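Local coordinates for glycosyl hydrolase family 61, 2 protein (Heterobasidion irregulare TC 32-1, PDB 5NNS) that oxidatively cleaves glycosidic bonds in crystalline and amorphous polysaccharides, giving C1-oxidised products, as a copper-dependent lytic monooxygenase, at residues 31-36 and 48-53; 37-42 and 166-171; 73-78 and 153-158. One frame throughout, in Å; residues are numbered along the deposited sequence.

In the fold
All three contacts are largely buried, contact 3 wholly so, but contact 1 surfaces at I51 and N52 and contact 2 at N37. Contact 1 is polar: two irregular pieces of the long loop between strands 12-15 and 63-66 are joined by backbone, acid and guanidinium groups. Contact 2 pairs the continuation of that loop with strand 165-176 by two backbone hydrogen bonds, adding proline and aromatic packing beside the copper. Contact 3 is apolar, filling the space between the two sheets of the sandwich with indoles, an imidazole and a leucine. The C49-C170 disulfide ties contact 1 to contact 2; backbone hydrogen bonds from Y167 to L155 and E169 to H153 tie contact 2 to contact 3.

Contact 1. Residues 31-36 and 48-53; sequences REWDTY and SCNING
E32 lays its carboxylate across the amide of N52, a packing contact between acceptor oxygens with E32 CD 3.1 Å from N52 OD1 and the two planes turned 62° apart. Its CG stands anti to the backbone N (chi1 169°) and the chain runs out straight from there, which carries the acid to N52; OD1 takes its hydrogen from A54 N. The peptide before N52 is cis, so I51 O and the N-H of N52 point to the same side, and D34 meets both: its backbone N gives a hydrogen bond to I51 O (2.9 Å), while its OD2 takes a weak one from N52 N (3.0 Å). G53 N makes another weak bond, to E32 O. At the other end R31 NH1 reaches G53 O at 2.8 Å, almost in the guanidinium plane; its NH2 goes on to C96 O and A99 O. A water donates to both R31 O and C49 O. The loop segments are thus pinned mostly through main-chain atoms. The 2.7 Å between E32 OE2 and D34 OD1 suggests that one of these acids is protonated, so that two carboxyl groups can sit side by side here.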
loop_
_atom_site.group_PDB
_atom_site.type_symbol
_atom_site.label_atom_id
_atom_site.label_comp_id
_atom_site.label_asym_id
_atom_site.label_seq_id
_atom_site.Cartn_x
_atom_site.Cartn_y
_atom_site.Cartn_z
ATOM N N ARG A 31 -0.994 3.919 10.726
ATOM C CA ARG A 31 -2.125 3.243 11.362
ATOM C C ARG A 31 -1.665 1.928 11.983
ATOM O O ARG A 31 -0.706 1.304 11.509
ATOM C CB ARG A 31 -3.259 2.981 10.359
ATOM C CG ARG A 31 -4.001 4.225 9.888
ATOM C CD ARG A 31 -4.542 5.039 11.056
ATOM N NE ARG A 31 -5.644 5.924 10.671
ATOM C CZ ARG A 31 -6.931 5.574 10.586
ATOM N NH1 ARG A 31 -7.338 4.331 10.846
ATOM N NH2 ARG A 31 -7.828 6.484 10.230
ATOM N N GLU A 32 -2.351 1.524 13.053
ATOM C CA GLU A 32 -1.971 0.343 13.823
ATOM C C GLU A 32 -2.102 -0.915 12.977
ATOM O O GLU A 32 -3.138 -1.141 12.368
ATOM C CB GLU A 32 -2.848 0.216 15.072
ATOM C CG GLU A 32 -2.738 -1.105 15.830
ATOM C CD GLU A 32 -3.558 -1.124 17.112
ATOM O OE1 GLU A 32 -4.135 -0.079 17.481
ATOM O OE2 GLU A 32 -3.636 -2.191 17.755
ATOM N N TRP A 33 -1.043 -1.715 12.943
ATOM C CA TRP A 33 -1.093 -3.057 12.371
ATOM C C TRP A 33 -0.396 -3.997 13.344
ATOM O O TRP A 33 0.712 -3.721 13.788
ATOM C CB TRP A 33 -0.462 -3.087 10.967
ATOM C CG TRP A 33 0.982 -2.638 10.870
ATOM C CD1 TRP A 33 1.461 -1.364 10.963
ATOM C CD2 TRP A 33 2.117 -3.471 10.619
ATOM N NE1 TRP A 33 2.824 -1.356 10.798
ATOM C CE2 TRP A 33 3.252 -2.637 10.578
ATOM C CE3 TRP A 33 2.283 -4.847 10.417
ATOM C CZ2 TRP A 33 4.546 -3.132 10.363
ATOM C CZ3 TRP A 33 3.571 -5.348 10.190
ATOM C CH2 TRP A 33 4.684 -4.485 10.163
ATOM N N ASP A 34 -1.052 -5.106 13.673
ATOM C CA ASP A 34 -0.711 -5.895 14.866
ATOM C C ASP A 34 0.173 -7.134 14.683
ATOM O O ASP A 34 0.707 -7.641 15.675
ATOM C CB ASP A 34 -2.001 -6.298 15.585
ATOM C CG ASP A 34 -2.817 -5.091 16.038
ATOM O OD1 ASP A 34 -2.217 -4.128 16.546
ATOM O OD2 ASP A 34 -4.057 -5.104 15.883
ATOM N N THR A 35 0.347 -7.598 13.445
ATOM C CA THR A 35 1.134 -8.797 13.177
ATOM C C THR A 35 1.800 -8.729 11.818
ATOM O O THR A 35 1.408 -7.941 10.963
ATOM C CB THR A 35 0.248 -10.052 13.208
ATOM O OG1 THR A 35 1.036 -11.204 12.889
ATOM C CG2 THR A 35 -0.895 -9.921 12.202
ATOM N N TYR A 36 2.803 -9.585 11.632
ATOM C CA TYR A 36 3.497 -9.737 10.348
ATOM C C TYR A 36 2.712 -10.547 9.303
ATOM O O TYR A 36 3.133 -10.603 8.157
ATOM C CB TYR A 36 4.843 -10.441 10.576
ATOM C CG TYR A 36 6.013 -9.544 10.911
ATOM C CD1 TYR A 36 5.842 -8.290 11.501
ATOM C CD2 TYR A 36 7.310 -9.966 10.652
ATOM C CE1 TYR A 36 6.933 -7.485 11.801
ATOM C CE2 TYR A 36 8.396 -9.168 10.952
ATOM C CZ TYR A 36 8.201 -7.933 11.528
ATOM O OH TYR A 36 9.276 -7.148 11.828
ATOM N N SER A 48 -7.896 -2.491 3.899
ATOM C CA SER A 48 -7.447 -1.122 3.634
ATOM C C SER A 48 -6.182 -0.758 4.411
ATOM O O SER A 48 -5.198 -0.332 3.808
ATOM C CB SER A 48 -8.546 -0.092 3.923
ATOM O OG SER A 48 -9.011 -0.184 5.256
ATOM N N CYS A 49 -6.206 -0.939 5.735
ATOM C CA CYS A 49 -5.079 -0.543 6.590
ATOM C C CYS A 49 -4.616 -1.615 7.576
ATOM O O CYS A 49 -3.978 -1.305 8.586
ATOM C CB CYS A 49 -5.419 0.773 7.295
ATOM S SG CYS A 49 -5.666 2.129 6.127
ATOM N N ASN A 50 -4.893 -2.880 7.236
ATOM C CA ASN A 50 -4.504 -4.055 8.023
ATOM C C ASN A 50 -5.339 -4.204 9.292
ATOM O O ASN A 50 -6.232 -3.403 9.546
ATOM C CB ASN A 50 -2.997 -4.048 8.353
ATOM C CG ASN A 50 -2.356 -5.421 8.213
ATOM O OD1 ASN A 50 -2.971 -6.448 8.537
ATOM N ND2 ASN A 50 -1.112 -5.446 7.746
ATOM N N ILE A 51 -5.054 -5.258 10.055
ATOM C CA ILE A 51 -5.725 -5.550 11.311
ATOM C C ILE A 51 -4.877 -5.009 12.478
ATOM O O ILE A 51 -3.707 -5.366 12.589
ATOM C CB ILE A 51 -5.950 -7.071 11.485
ATOM C CG1 ILE A 51 -6.920 -7.592 10.412
ATOM C CG2 ILE A 51 -6.500 -7.388 12.879
ATOM C CD1 ILE A 51 -6.913 -9.100 10.234
ATOM N N ASN A 52 -5.430 -4.166 13.358
ATOM C CA ASN A 52 -6.823 -3.681 13.302
ATOM C C ASN A 52 -6.993 -2.411 12.457
ATOM O O ASN A 52 -8.117 -1.978 12.223
ATOM C CB ASN A 52 -7.395 -3.480 14.714
ATOM C CG ASN A 52 -6.612 -2.481 15.551
ATOM O OD1 ASN A 52 -5.756 -1.748 15.052
ATOM N ND2 ASN A 52 -6.904 -2.455 16.840
ATOM N N GLY A 53 -5.890 -1.808 12.013
ATOM C CA GLY A 53 -5.940 -0.586 11.205
ATOM C C GLY A 53 -6.345 0.647 11.996
ATOM O O GLY A 53 -6.658 1.688 11.412
HETATM O O HOH W 1 -1.466 0.292 8.681
HETATM O O HOH W 2 0.565 -7.731 8.306
#

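Contact 2. Residues 37-42 and 166-171; sequences NPITDP and FYPECA
A single antiparallel bridge fastens the loop segment 37-42 to strand 165-176 of the β-sandwich, close to the copper site that Y167 forms with H1 and H80. I39 and F166 are the hydrogen-bonded pair: I39 N donates to F166 O and F166 N to I39 O, both at 2.8 Å, with N-H...O angles of 153° and 160°. The next residue of the strand, Y167, turns its backbone to L155 instead, so at this end of the strand F166 pairs with the loop while Y167 pairs with strand 147-157.

P38 supports the phenol of Y167. Its CB lies over one ring face, 3.8 Å from the centroid and displaced toward the rim, where it comes within 3.4 Å of Y167 CZ. The two side chains run side by side in the same direction, with P38 CD and CG both alongside the hydroxyl. Y167 has its CG anti to the carbonyl carbon (chi1 -64°), which places the ring beside P38. The hydroxyl is hydrogen-bonded to Q165 OE1, and W78 meets the ring edge-to-face. Proline, glutamine and tryptophan together would restrict the turning of this copper-site phenol. Just before P38, N37 OD1 is in a weak hydrogen bond with H1 NE2, so the same loop reaches two residues of the metal site.

F166 contributes the largest share of the buried surface. The edge of its ring faces I39 O nearly in plane, F166 CD2 standing 3.3 Å from that oxygen, and farther along P42 CB packs on F166 CE2 at 3.7 Å. On the same face as F166, the I39 side chain crosses the P168 ring at about a right angle, I39 CD1 reaching P168 CG at 4.1 Å.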
loop_
_atom_site.group_PDB
_atom_site.type_symbol
_atom_site.label_atom_id
_atom_site.label_comp_id
_atom_site.label_asym_id
_atom_site.label_seq_id
_atom_site.Cartn_x
_atom_site.Cartn_y
_atom_site.Cartn_z
ATOM N N ASN A 37 1.608 -11.185 9.701
ATOM C CA ASN A 37 0.867 -12.118 8.852
ATOM C C ASN A 37 0.116 -11.438 7.721
ATOM O O ASN A 37 -0.369 -10.309 7.881
ATOM C CB ASN A 37 -0.179 -12.894 9.669
ATOM C CG ASN A 37 0.425 -13.694 10.804
ATOM O OD1 ASN A 37 1.618 -13.981 10.817
ATOM N ND2 ASN A 37 -0.406 -14.056 11.764
ATOM N N PRO A 38 -0.019 -12.136 6.586
ATOM C CA PRO A 38 -0.803 -11.571 5.496
ATOM C C PRO A 38 -2.307 -11.604 5.764
ATOM O O PRO A 38 -2.791 -12.417 6.558
ATOM C CB PRO A 38 -0.481 -12.484 4.315
ATOM C CG PRO A 38 -0.126 -13.787 4.935
ATOM C CD PRO A 38 0.549 -13.451 6.235
ATOM N N ILE A 39 -3.014 -10.700 5.102
ATOM C CA ILE A 39 -4.451 -10.816 4.895
ATOM C C ILE A 39 -4.611 -11.708 3.666
ATOM O O ILE A 39 -4.076 -11.396 2.605
ATOM C CB ILE A 39 -5.096 -9.424 4.704
ATOM C CG1 ILE A 39 -5.151 -8.725 6.069
ATOM C CG2 ILE A 39 -6.480 -9.539 4.059
ATOM C CD1 ILE A 39 -5.549 -7.272 6.049
ATOM N N THR A 40 -5.324 -12.822 3.827
ATOM C CA THR A 40 -5.473 -13.841 2.773
ATOM C C THR A 40 -6.819 -13.802 2.031
ATOM O O THR A 40 -6.947 -14.397 0.960
ATOM C CB THR A 40 -5.271 -15.260 3.352
ATOM O OG1 THR A 40 -6.183 -15.471 4.433
ATOM C CG2 THR A 40 -3.849 -15.427 3.880
ATOM N N ASP A 41 -7.819 -13.133 2.607
ATOM C CA ASP A 41 -9.103 -12.935 1.944
ATOM C C ASP A 41 -9.045 -11.581 1.242
ATOM O O ASP A 41 -8.944 -10.560 1.926
ATOM C CB ASP A 41 -10.243 -12.963 2.966
ATOM C CG ASP A 41 -11.632 -12.840 2.326
ATOM O OD1 ASP A 41 -11.767 -12.720 1.084
ATOM O OD2 ASP A 41 -12.613 -12.852 3.097
ATOM N N PRO A 42 -9.125 -11.554 -0.114
ATOM C CA PRO A 42 -9.081 -10.256 -0.803
ATOM C C PRO A 42 -10.240 -9.309 -0.452
ATOM O O PRO A 42 -10.098 -8.105 -0.638
ATOM C CB PRO A 42 -9.123 -10.639 -2.288
ATOM C CG PRO A 42 -9.777 -11.970 -2.319
ATOM C CD PRO A 42 -9.293 -12.661 -1.075
ATOM N N PHE A 166 -1.921 -10.490 0.985
ATOM C CA PHE A 166 -1.936 -9.041 0.975
ATOM C C PHE A 166 -1.278 -8.524 2.249
ATOM O O PHE A 166 -1.633 -8.955 3.351
ATOM C CB PHE A 166 -3.376 -8.532 0.898
ATOM C CG PHE A 166 -4.112 -8.988 -0.329
ATOM C CD1 PHE A 166 -4.054 -8.248 -1.500
ATOM C CD2 PHE A 166 -4.864 -10.160 -0.320
ATOM C CE1 PHE A 166 -4.729 -8.666 -2.639
ATOM C CE2 PHE A 166 -5.544 -10.577 -1.448
ATOM C CZ PHE A 166 -5.474 -9.831 -2.612
ATOM N N TYR A 167 -0.316 -7.617 2.094
ATOM C CA TYR A 167 0.378 -6.988 3.225
ATOM C C TYR A 167 0.251 -5.472 3.098
ATOM O O TYR A 167 1.110 -4.832 2.482
ATOM C CB TYR A 167 1.848 -7.368 3.236
ATOM C CG TYR A 167 2.139 -8.833 3.437
ATOM C CD1 TYR A 167 2.207 -9.379 4.714
ATOM C CD2 TYR A 167 2.385 -9.666 2.349
ATOM C CE1 TYR A 167 2.502 -10.717 4.901
ATOM C CE2 TYR A 167 2.676 -11.005 2.523
ATOM C CZ TYR A 167 2.748 -11.522 3.802
ATOM O OH TYR A 167 3.017 -12.849 3.987
ATOM N N PRO A 168 -0.831 -4.893 3.658
ATOM C CA PRO A 168 -1.063 -3.458 3.559
ATOM C C PRO A 168 -0.713 -2.696 4.828
ATOM O O PRO A 168 -0.968 -3.188 5.918
ATOM C CB PRO A 168 -2.570 -3.388 3.323
ATOM C CG PRO A 168 -3.109 -4.546 4.091
ATOM C CD PRO A 168 -2.020 -5.580 4.199
ATOM N N GLU A 169 -0.133 -1.506 4.679
ATOM C CA GLU A 169 -0.033 -0.537 5.779
ATOM C C GLU A 169 -0.446 0.844 5.296
ATOM O O GLU A 169 -0.383 1.133 4.099
ATOM C CB GLU A 169 1.378 -0.487 6.369
ATOM C CG GLU A 169 1.669 -1.553 7.412
ATOM C CD GLU A 169 1.947 -2.921 6.824
ATOM O OE1 GLU A 169 2.740 -3.013 5.862
ATOM O OE2 GLU A 169 1.389 -3.915 7.341
ATOM N N CYS A 170 -0.869 1.681 6.245
ATOM C CA CYS A 170 -1.349 3.040 5.974
ATOM C C CYS A 170 -0.610 4.077 6.801
ATOM O O CYS A 170 -0.274 3.822 7.954
ATOM C CB CYS A 170 -2.834 3.137 6.299
ATOM S SG CYS A 170 -3.880 2.251 5.131
ATOM N N ALA A 171 -0.379 5.242 6.201
ATOM C CA ALA A 171 0.208 6.400 6.879
ATOM C C ALA A 171 -0.665 7.623 6.621
ATOM O O ALA A 171 -1.187 7.781 5.518
ATOM C CB ALA A 171 1.618 6.641 6.374
#

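Contact 3. Residues 73-78 and 153-158; sequences AYWNQW and HELLAI. With NAG (2-acetamido-2-deoxy-beta-D-glucopyranose), chain D.
W75 and W78 converge on L155 through different first torsions: W75 sets its CG anti to its carbonyl carbon (chi1 -83°), whereas W78 has CG opposite the backbone N (chi1 -175°), and both indoles thereby arrive at the same methyl. L155 CD1 sits over one face of the W78 six-membered ring, 3.6 Å from its centroid and shifted toward the rim beside CE2, a CH-pi contact. The same carbon lies only 3.2 Å from W75 NE1, a close fit in which leucine and indole slide past each other in opposite directions. L155 CD2 and CG rest farther along that indole, at CZ2.

The far end of W75 turns to H153. Its CH2 touches H153 CB at 4.0 Å, and the two ring planes are steeply inclined in an oblique pair with centroids 5.9 Å apart. A73 completes the row: its CB lies 3.5 Å from the centroid of the imidazole, almost straight above the ring centre, only 12° off the normal. With W75 replaced by alanine, L155 CD1 would probably lose one of its two indole walls and H153 its aromatic neighbour, a gap opening between them.

Y74, between A73 and W75, points away from this core, and its CD1 comes within 3.7 Å of O5 of the glycan sugar NAG. Strands 73-75 and 153-157 belong to different sheets, their axes 9.8 Å apart and obliquely crossed, so these side chains form part of the filling between the sheets. Helix 125-131 packs L129 on W75 and L155, and M126 and V130 on W78, while strand 4-9 brings V4 against A73 and W75.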
loop_
_atom_site.group_PDB
_atom_site.type_symbol
_atom_site.label_atom_id
_atom_site.label_comp_id
_atom_site.label_asym_id
_atom_site.label_seq_id
_atom_site.Cartn_x
_atom_site.Cartn_y
_atom_site.Cartn_z
ATOM N N ALA A 73 8.873 4.143 1.636
ATOM C CA ALA A 73 8.452 3.218 2.685
ATOM C C ALA A 73 9.553 2.190 2.863
ATOM O O ALA A 73 10.101 1.693 1.874
ATOM C CB ALA A 73 7.142 2.541 2.308
ATOM N N TYR A 74 9.888 1.888 4.117
ATOM C CA TYR A 74 10.939 0.918 4.425
ATOM C C TYR A 74 10.333 -0.316 5.079
ATOM O O TYR A 74 9.520 -0.195 6.000
ATOM C CB TYR A 74 11.990 1.529 5.349
ATOM C CG TYR A 74 12.727 2.711 4.768
ATOM C CD1 TYR A 74 13.883 2.545 3.998
ATOM C CD2 TYR A 74 12.285 4.006 5.011
ATOM C CE1 TYR A 74 14.571 3.641 3.477
ATOM C CE2 TYR A 74 12.958 5.105 4.497
ATOM C CZ TYR A 74 14.097 4.925 3.732
ATOM O OH TYR A 74 14.744 6.037 3.238
ATOM N N TRP A 75 10.738 -1.492 4.599
ATOM C CA TRP A 75 10.291 -2.770 5.155
ATOM C C TRP A 75 11.364 -3.397 6.043
ATOM O O TRP A 75 12.514 -2.938 6.088
ATOM C CB TRP A 75 9.928 -3.754 4.034
ATOM C CG TRP A 75 8.549 -3.590 3.476
ATOM C CD1 TRP A 75 7.462 -4.382 3.728
ATOM C CD2 TRP A 75 8.110 -2.589 2.553
ATOM N NE1 TRP A 75 6.373 -3.930 3.024
ATOM C CE2 TRP A 75 6.741 -2.829 2.296
ATOM C CE3 TRP A 75 8.740 -1.510 1.921
ATOM C CZ2 TRP A 75 5.989 -2.025 1.431
ATOM C CZ3 TRP A 75 7.986 -0.705 1.058
ATOM C CH2 TRP A 75 6.628 -0.975 0.821
ATOM N N ASN A 76 10.963 -4.453 6.747
ATOM C CA ASN A 76 11.895 -5.437 7.294
ATOM C C ASN A 76 12.682 -6.104 6.155
ATOM O O ASN A 76 12.425 -5.846 4.973
ATOM C CB ASN A 76 11.139 -6.507 8.095
ATOM C CG ASN A 76 10.060 -7.208 7.276
ATOM O OD1 ASN A 76 9.186 -6.556 6.699
ATOM N ND2 ASN A 76 10.107 -8.533 7.235
ATOM N N GLN A 77 13.631 -6.962 6.503
ATOM C CA GLN A 77 14.301 -7.797 5.491
ATOM C C GLN A 77 13.274 -8.753 4.881
ATOM O O GLN A 77 13.051 -9.858 5.385
ATOM C CB GLN A 77 15.485 -8.538 6.088
ATOM C CG GLN A 77 16.628 -7.591 6.424
ATOM C CD GLN A 77 17.798 -8.271 7.088
ATOM O OE1 GLN A 77 17.706 -9.417 7.531
ATOM N NE2 GLN A 77 18.918 -7.565 7.159
ATOM N N TRP A 78 12.645 -8.278 3.804
ATOM C CA TRP A 78 11.443 -8.880 3.246
ATOM C C TRP A 78 11.780 -10.227 2.600
ATOM O O TRP A 78 12.684 -10.290 1.751
ATOM C CB TRP A 78 10.794 -7.927 2.239
ATOM C CG TRP A 78 9.493 -8.411 1.706
ATOM C CD1 TRP A 78 9.241 -8.826 0.445
ATOM C CD2 TRP A 78 8.265 -8.536 2.427
ATOM N NE1 TRP A 78 7.930 -9.224 0.327
ATOM C CE2 TRP A 78 7.309 -9.052 1.534
ATOM C CE3 TRP A 78 7.888 -8.283 3.748
ATOM C CZ2 TRP A 78 5.984 -9.306 1.914
ATOM C CZ3 TRP A 78 6.577 -8.531 4.122
ATOM C CH2 TRP A 78 5.644 -9.044 3.210
ATOM N N HIS A 153 0.687 1.489 1.304
ATOM C CA HIS A 153 1.604 0.580 0.593
ATOM C C HIS A 153 1.103 -0.845 0.725
ATOM O O HIS A 153 0.665 -1.248 1.803
ATOM C CB HIS A 153 3.026 0.680 1.141
ATOM C CG HIS A 153 3.686 1.987 0.849
ATOM N ND1 HIS A 153 3.437 3.122 1.586
ATOM C CD2 HIS A 153 4.567 2.348 -0.114
ATOM C CE1 HIS A 153 4.141 4.127 1.092
ATOM N NE2 HIS A 153 4.840 3.684 0.064
ATOM N N GLU A 154 1.188 -1.602 -0.370
ATOM C CA GLU A 154 0.682 -2.959 -0.415
ATOM C C GLU A 154 1.601 -3.881 -1.201
ATOM O O GLU A 154 2.039 -3.551 -2.315
ATOM C CB GLU A 154 -0.712 -2.990 -1.027
ATOM C CG GLU A 154 -1.386 -4.351 -0.939
ATOM C CD GLU A 154 -2.831 -4.325 -1.383
ATOM O OE1 GLU A 154 -3.162 -3.600 -2.350
ATOM O OE2 GLU A 154 -3.652 -5.021 -0.748
ATOM N N LEU A 155 1.877 -5.037 -0.603
ATOM C CA LEU A 155 2.595 -6.114 -1.260
ATOM C C LEU A 155 1.633 -7.264 -1.413
ATOM O O LEU A 155 0.941 -7.627 -0.460
ATOM C CB LEU A 155 3.795 -6.547 -0.424
ATOM C CG LEU A 155 4.816 -5.459 -0.082
ATOM C CD1 LEU A 155 6.015 -6.069 0.628
ATOM C CD2 LEU A 155 5.276 -4.690 -1.310
ATOM N N LEU A 156 1.571 -7.816 -2.618
ATOM C CA LEU A 156 0.748 -8.980 -2.901
ATOM C C LEU A 156 1.707 -10.103 -3.257
ATOM O O LEU A 156 2.161 -10.192 -4.390
ATOM C CB LEU A 156 -0.238 -8.687 -4.038
ATOM C CG LEU A 156 -1.002 -9.867 -4.654
ATOM C CD1 LEU A 156 -1.656 -10.734 -3.590
ATOM C CD2 LEU A 156 -2.024 -9.382 -5.677
ATOM N N ALA A 157 2.030 -10.930 -2.266
ATOM C CA ALA A 157 2.877 -12.098 -2.459
ATOM C C ALA A 157 2.026 -13.255 -2.972
ATOM O O ALA A 157 1.051 -13.631 -2.326
ATOM C CB ALA A 157 3.569 -12.477 -1.156
ATOM N N ILE A 158 2.410 -13.813 -4.121
ATOM C CA ILE A 158 1.633 -14.861 -4.809
ATOM C C ILE A 158 2.454 -16.141 -5.052
ATOM O O ILE A 158 2.234 -16.874 -6.022
ATOM C CB ILE A 158 1.019 -14.325 -6.130
ATOM C CG1 ILE A 158 2.096 -13.857 -7.121
ATOM C CG2 ILE A 158 0.060 -13.188 -5.818
ATOM C CD1 ILE A 158 1.538 -13.441 -8.468
HETATM C C1 NAG D . 18.348 1.176 4.369
HETATM C C2 NAG D . 18.882 2.603 4.417
HETATM C C3 NAG D . 19.043 3.087 5.850
HETATM C C4 NAG D . 17.768 2.876 6.671
HETATM C C5 NAG D . 17.236 1.455 6.493
HETATM C C6 NAG D . 15.871 1.293 7.152
HETATM C C7 NAG D . 20.319 3.236 2.499
HETATM C C8 NAG D . 21.723 3.229 1.969
HETATM N N2 NAG D . 20.161 2.698 3.720
HETATM O O3 NAG D . 19.370 4.481 5.794
HETATM O O4 NAG D . 18.030 3.107 8.061
HETATM O O5 NAG D . 17.123 1.137 5.098
HETATM O O6 NAG D . 15.445 -0.068 7.037
HETATM O O7 NAG D . 19.410 3.713 1.837
#